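Local coordinates for oxidoreductase, NAD-binding/iron-sulfur cluster-binding protein (Nitratireductor pacificus pht-3B, PDB 6ZXU), which catalyses the reductive removal of halogen from organohalide substrates, using a cobalamin cofactor and two [4Fe-4S] clusters, at residues Thr576-Thr581 and Gly657-Asp662; Ile501-Leu506 and Ala570-Cys575. One frame throughout, in Å; residues are numbered along the deposited sequence.

Contact 1 of 2, residues Thr576-Thr581 and Gly657-Asp662; sequences TKYRVT and GTNERD
Tyr-578 and Asn-659 make the nearest backbone approach, with their CA atoms still 12.6 Å apart, so side chains alone bridge the C-terminal half of helix 572-581, part of the 4Fe-4S dicluster domain, and the irregular loop 657-662. Tyr-578 sets CG anti to its own N (chi1 -174°), which turns the ring out from the helix toward the loop. Arg-661, extended from CG to NE, reaches back from the opposite direction, and its NH2 donates to Tyr-578 OH at 3.1 Å. The bond is bent, 143° at the hydrogen, with the phenol oxygen tilted from the guanidinium plane; ring and guanidinium planes lie 64° apart. Asn-659 ND2 lies 3.7 Å from the same Tyr-578 OH, but its hydrogen bonds go to Asp-441 O and Gln-582 OE1. Asp-441 OD2 closes the network, hydrogen-bonded to Tyr-578 OH and salt-bridged to Arg-661 NE. A leucine in place of Arg-661 would probably leave the Asp-441 carboxylate without this positive partner and the tyrosine oxygen without its donor from the loop. At the helix end, Lys-577 O accepts from Thr-581 N at 3.0 Å and, from the opposite face of its carbonyl plane, from Thr-581 OG1 at 2.7 Å.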
loop_
_atom_site.group_PDB
_atom_site.type_symbol
_atom_site.label_atom_id
_atom_site.label_comp_id
_atom_site.label_asym_id
_atom_site.label_seq_id
_atom_site.Cartn_x
_atom_site.Cartn_y
_atom_site.Cartn_z
ATOM N N THR A 576 -0.721 8.166 -18.866
ATOM C CA THR A 576 -2.144 7.890 -18.696
ATOM C C THR A 576 -2.703 6.939 -19.760
ATOM O O THR A 576 -3.417 5.962 -19.469
ATOM C CB THR A 576 -2.995 9.212 -18.701
ATOM O OG1 THR A 576 -2.528 10.044 -17.659
ATOM C CG2 THR A 576 -4.450 8.903 -18.409
ATOM N N LYS A 577 -2.380 7.212 -21.031
ATOM C CA LYS A 577 -2.915 6.404 -22.111
ATOM C C LYS A 577 -2.418 4.960 -21.990
ATOM O O LYS A 577 -3.209 4.015 -22.159
ATOM C CB LYS A 577 -2.499 6.994 -23.450
ATOM C CG LYS A 577 -3.398 8.144 -23.828
ATOM C CD LYS A 577 -2.896 8.882 -25.077
ATOM C CE LYS A 577 -4.042 9.711 -25.679
ATOM N NZ LYS A 577 -3.491 10.854 -26.442
ATOM N N TYR A 578 -1.141 4.745 -21.675
ATOM C CA TYR A 578 -0.648 3.389 -21.496
ATOM C C TYR A 578 -1.358 2.673 -20.338
ATOM O O TYR A 578 -1.895 1.583 -20.505
ATOM C CB TYR A 578 0.885 3.347 -21.339
ATOM C CG TYR A 578 1.426 1.943 -21.298
ATOM C CD1 TYR A 578 1.544 1.192 -22.455
ATOM C CD2 TYR A 578 1.744 1.323 -20.098
ATOM C CE1 TYR A 578 1.993 -0.133 -22.423
ATOM C CE2 TYR A 578 2.211 0.022 -20.069
ATOM C CZ TYR A 578 2.346 -0.712 -21.246
ATOM O OH TYR A 578 2.798 -2.013 -21.209
ATOM N N ARG A 579 -1.410 3.278 -19.184
ATOM C CA ARG A 579 -2.015 2.622 -18.053
ATOM C C ARG A 579 -3.517 2.301 -18.260
ATOM O O ARG A 579 -3.980 1.211 -17.910
ATOM C CB ARG A 579 -1.836 3.475 -16.795
ATOM C CG ARG A 579 -0.410 3.671 -16.362
ATOM C CD ARG A 579 -0.232 4.311 -14.966
ATOM N NE ARG A 579 -0.580 3.387 -13.928
ATOM C CZ ARG A 579 -1.297 3.650 -12.881
ATOM N NH1 ARG A 579 -1.497 2.715 -11.980
ATOM N NH2 ARG A 579 -1.743 4.857 -12.682
ATOM N N VAL A 580 -4.284 3.256 -18.813
ATOM C CA VAL A 580 -5.728 3.106 -18.986
ATOM C C VAL A 580 -6.035 2.076 -20.087
ATOM O O VAL A 580 -6.956 1.287 -19.957
ATOM C CB VAL A 580 -6.388 4.439 -19.300
ATOM C CG1 VAL A 580 -7.836 4.298 -19.728
ATOM C CG2 VAL A 580 -6.315 5.321 -18.020
ATOM N N THR A 581 -5.266 2.130 -21.161
ATOM C CA THR A 581 -5.619 1.392 -22.378
ATOM C C THR A 581 -4.757 0.173 -22.784
ATOM O O THR A 581 -5.153 -0.556 -23.653
ATOM C CB THR A 581 -5.725 2.295 -23.645
ATOM O OG1 THR A 581 -4.439 2.617 -24.101
ATOM C CG2 THR A 581 -6.506 3.571 -23.414
ATOM N N GLY A 657 -3.062 -11.345 -24.421
ATOM C CA GLY A 657 -1.798 -11.876 -23.881
ATOM C C GLY A 657 -1.393 -11.150 -22.597
ATOM O O GLY A 657 -2.229 -10.454 -21.995
ATOM N N THR A 658 -0.097 -11.278 -22.237
ATOM C CA THR A 658 0.432 -10.832 -20.971
ATOM C C THR A 658 1.806 -10.282 -21.170
ATOM O O THR A 658 2.659 -10.897 -21.793
ATOM C CB THR A 658 0.464 -11.998 -20.016
ATOM O OG1 THR A 658 -0.885 -12.458 -19.816
ATOM C CG2 THR A 658 1.091 -11.634 -18.689
ATOM N N ASN A 659 2.041 -9.086 -20.626
ATOM C CA ASN A 659 3.400 -8.494 -20.615
ATOM C C ASN A 659 4.332 -9.299 -19.780
ATOM O O ASN A 659 4.000 -9.698 -18.652
ATOM C CB ASN A 659 3.372 -7.029 -20.063
ATOM C CG ASN A 659 2.656 -6.104 -20.988
ATOM O OD1 ASN A 659 3.002 -6.009 -22.167
ATOM N ND2 ASN A 659 1.623 -5.421 -20.490
ATOM N N GLU A 660 5.503 -9.601 -20.333
ATOM C CA GLU A 660 6.580 -10.341 -19.636
ATOM C C GLU A 660 7.900 -9.697 -20.013
ATOM O O GLU A 660 8.781 -10.291 -20.595
ATOM C CB GLU A 660 6.555 -11.828 -19.961
ATOM C CG GLU A 660 5.247 -12.459 -19.564
ATOM C CD GLU A 660 5.157 -13.906 -20.075
ATOM O OE1 GLU A 660 5.523 -14.154 -21.320
ATOM O OE2 GLU A 660 4.711 -14.769 -19.234
ATOM N N ARG A 661 8.034 -8.456 -19.609
ATOM C CA ARG A 661 9.153 -7.644 -19.998
ATOM C C ARG A 661 10.403 -7.994 -19.196
ATOM O O ARG A 661 10.369 -8.307 -18.013
ATOM C CB ARG A 661 8.761 -6.158 -19.788
ATOM C CG ARG A 661 7.614 -5.748 -20.644
ATOM C CD ARG A 661 7.395 -4.258 -20.546
ATOM N NE ARG A 661 6.182 -3.933 -21.191
ATOM C CZ ARG A 661 6.101 -3.600 -22.459
ATOM N NH1 ARG A 661 7.194 -3.582 -23.215
ATOM N NH2 ARG A 661 4.950 -3.278 -22.986
ATOM N N ASP A 662 11.525 -7.882 -19.883
ATOM C CA ASP A 662 12.846 -8.072 -19.313
ATOM C C ASP A 662 13.603 -6.760 -19.466
ATOM O O ASP A 662 13.145 -5.847 -20.194
ATOM C CB ASP A 662 13.546 -9.178 -20.139
ATOM C CG ASP A 662 12.758 -10.533 -20.095
ATOM O OD1 ASP A 662 12.158 -10.886 -19.024
ATOM O OD2 ASP A 662 12.773 -11.229 -21.149
#

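Contact 2 of 2, residues Ile501-Leu506 and Ala570-Cys575; sequences IGDTLL and ADVEKC. With SF4 (iron/sulfur cluster), chain E.
Ala-570, just before the N-cap of helix 572-581, and Val-572 in its first turn meet the turn Ile-501 to Asp-503 in the wall of the cobalamin pocket, close to a [4Fe-4S] cluster. The tight part lies at Ala-570, whose CB rests 3.7 Å from Ile-501 O. Gly-502 fits beside it because it has no side chain: a CB there would come within 3.1 Å of Ala-570 CB, and would also strike the carbonyl O of Ile-501. The second touch is between one oxygen and one methyl. Asp-503 and Val-572 cross at about a right angle, bringing Asp-503 OD2 to 3.6 Å from Val-572 CG1, the methyl branch anti to the carbonyl carbon.

The looser side is where the segments part: Thr-504 to Leu-506 run away from the helix into a short strand, while Cys-575 directs its sulfur to the cluster. Thr-504 to Leu-506 are buried, and Leu-505 N donates to cobalamin O34, whereas Lys-574 on the far part of the helix is partly exposed. Asp-571 is the N-cap, its OD1 accepting from Lys-574 N at 3.1 Å (165° at the hydrogen) from above the carboxylate plane. One turn on, Cys-575 has SG anti to its backbone N (chi1 174°), a setting in which SG binds iron FE1 of the cluster at 2.3 Å.

Asp-503 OD1 is salt-bridged to Lys-569, which would probably balance its buried charge. The two segments therefore meet through van der Waals contact, while Ile-501 O and Asp-503 OD2 hydrogen-bond to cobalamin and Cys-575 binds iron: the turn grips cobalamin and the helix ligates the cluster, an arrangement consistent with electron transfer from cluster to cobalt.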
loop_
_atom_site.group_PDB
_atom_site.type_symbol
_atom_site.label_atom_id
_atom_site.label_comp_id
_atom_site.label_asym_id
_atom_site.label_seq_id
_atom_site.Cartn_x
_atom_site.Cartn_y
_atom_site.Cartn_z
ATOM N N ILE A 501 11.533 9.567 -11.881
ATOM C CA ILE A 501 10.200 9.038 -12.250
ATOM C C ILE A 501 9.193 10.115 -12.526
ATOM O O ILE A 501 8.528 10.075 -13.520
ATOM C CB ILE A 501 9.704 8.019 -11.221
ATOM C CG1 ILE A 501 10.656 6.847 -11.190
ATOM C CG2 ILE A 501 8.343 7.542 -11.555
ATOM C CD1 ILE A 501 10.337 5.704 -10.150
ATOM N N GLY A 502 9.093 11.105 -11.663
ATOM C CA GLY A 502 8.440 12.325 -12.020
ATOM C C GLY A 502 7.378 12.692 -11.066
ATOM O O GLY A 502 7.573 13.606 -10.212
ATOM N N ASP A 503 6.265 11.987 -11.170
ATOM C CA ASP A 503 5.109 12.207 -10.320
ATOM C C ASP A 503 5.087 11.231 -9.173
ATOM O O ASP A 503 4.036 11.022 -8.550
ATOM C CB ASP A 503 3.754 12.104 -11.161
ATOM C CG ASP A 503 3.436 13.470 -11.999
ATOM O OD1 ASP A 503 4.380 14.352 -12.191
ATOM O OD2 ASP A 503 2.208 13.688 -12.374
ATOM N N THR A 504 6.256 10.667 -8.841
ATOM C CA THR A 504 6.440 9.746 -7.728
ATOM C C THR A 504 7.667 10.238 -6.939
ATOM O O THR A 504 8.699 10.585 -7.522
ATOM C CB THR A 504 6.723 8.294 -8.241
ATOM O OG1 THR A 504 5.668 7.804 -8.992
ATOM C CG2 THR A 504 6.923 7.323 -7.117
ATOM N N LEU A 505 7.538 10.291 -5.615
ATOM C CA LEU A 505 8.636 10.593 -4.722
ATOM C C LEU A 505 9.261 9.315 -4.168
ATOM O O LEU A 505 8.590 8.303 -3.992
ATOM C CB LEU A 505 8.201 11.463 -3.536
ATOM C CG LEU A 505 8.061 12.960 -4.012
ATOM C CD1 LEU A 505 6.670 13.093 -4.606
ATOM C CD2 LEU A 505 8.289 13.901 -2.928
ATOM N N LEU A 506 10.556 9.360 -3.908
ATOM C CA LEU A 506 11.324 8.210 -3.587
ATOM C C LEU A 506 11.841 8.291 -2.134
ATOM O O LEU A 506 12.403 9.268 -1.697
ATOM C CB LEU A 506 12.465 8.076 -4.603
ATOM C CG LEU A 506 13.298 6.809 -4.693
ATOM C CD1 LEU A 506 13.846 6.689 -6.055
ATOM C CD2 LEU A 506 14.427 6.740 -3.656
ATOM N N ALA A 570 7.559 14.014 -16.146
ATOM C CA ALA A 570 7.208 12.941 -17.019
ATOM C C ALA A 570 6.077 13.392 -17.931
ATOM O O ALA A 570 5.386 14.374 -17.657
ATOM C CB ALA A 570 6.760 11.741 -16.259
ATOM N N ASP A 571 5.861 12.652 -19.000
ATOM C CA ASP A 571 4.730 12.932 -19.941
ATOM C C ASP A 571 3.478 12.219 -19.447
ATOM O O ASP A 571 3.308 11.028 -19.642
ATOM C CB ASP A 571 5.078 12.490 -21.349
ATOM C CG ASP A 571 4.103 13.021 -22.389
ATOM O OD1 ASP A 571 2.868 12.973 -22.185
ATOM O OD2 ASP A 571 4.594 13.558 -23.445
ATOM N N VAL A 572 2.615 12.964 -18.785
ATOM C CA VAL A 572 1.493 12.393 -18.124
ATOM C C VAL A 572 0.425 11.924 -19.100
ATOM O O VAL A 572 -0.371 11.034 -18.789
ATOM C CB VAL A 572 0.920 13.311 -17.023
ATOM C CG1 VAL A 572 1.978 13.613 -15.982
ATOM C CG2 VAL A 572 0.363 14.602 -17.593
ATOM N N GLU A 573 0.385 12.531 -20.277
ATOM C CA GLU A 573 -0.536 12.050 -21.315
ATOM C C GLU A 573 -0.136 10.660 -21.817
ATOM O O GLU A 573 -1.002 9.780 -21.928
ATOM C CB GLU A 573 -0.543 13.007 -22.451
ATOM C CG GLU A 573 -1.418 12.543 -23.610
ATOM C CD GLU A 573 -1.376 13.574 -24.743
ATOM O OE1 GLU A 573 -0.659 14.637 -24.661
ATOM O OE2 GLU A 573 -2.081 13.335 -25.738
ATOM N N LYS A 574 1.137 10.446 -22.090
ATOM C CA LYS A 574 1.615 9.128 -22.536
ATOM C C LYS A 574 1.451 8.065 -21.452
ATOM O O LYS A 574 0.866 6.976 -21.715
ATOM C CB LYS A 574 3.041 9.171 -22.974
ATOM C CG LYS A 574 3.268 9.956 -24.231
ATOM C CD LYS A 574 4.527 9.531 -24.971
ATOM C CE LYS A 574 5.734 9.965 -24.211
ATOM N NZ LYS A 574 7.012 9.836 -24.977
ATOM N N CYS A 575 1.815 8.396 -20.204
ATOM C CA CYS A 575 1.630 7.438 -19.126
ATOM C C CYS A 575 0.127 7.161 -18.890
ATOM O O CYS A 575 -0.305 5.970 -18.850
ATOM C CB CYS A 575 2.336 7.880 -17.852
ATOM S SG CYS A 575 1.987 6.807 -16.482
HETATM FE FE1 SF4 E . 3.615 5.232 -16.413
HETATM FE FE2 SF4 E . 4.306 2.549 -16.490
HETATM FE FE3 SF4 E . 5.799 4.321 -14.932
HETATM FE FE4 SF4 E . 5.924 4.391 -17.677
HETATM S S1 SF4 E . 6.526 2.741 -16.344
HETATM S S2 SF4 E . 5.692 6.125 -16.252
HETATM S S3 SF4 E . 3.782 3.851 -18.207
HETATM S S4 SF4 E . 3.640 3.826 -14.717
#

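In the fold
Helix 572-581 serves both contacts: its N-terminal end meets residues 501-506 in contact 2, and the following turns reach residues 657-662 in contact 1. The centres lie 16 Å apart, and their segments on the helix follow directly one after the other. The cluster held by Cys-575 is near both. The Tyr-578 side chain comes within about 4 Å of it and about 6 Å of the Cys-575 side chain, yet stays about 8 Å from cobalamin. Both contacts border cobalamin: Thr-576 and Arg-579 touch it from contact 1, and the Asp-503 side chain of contact 2 comes within about 3 Å. The Ile-501 side chain lies about 4 Å from the other cluster.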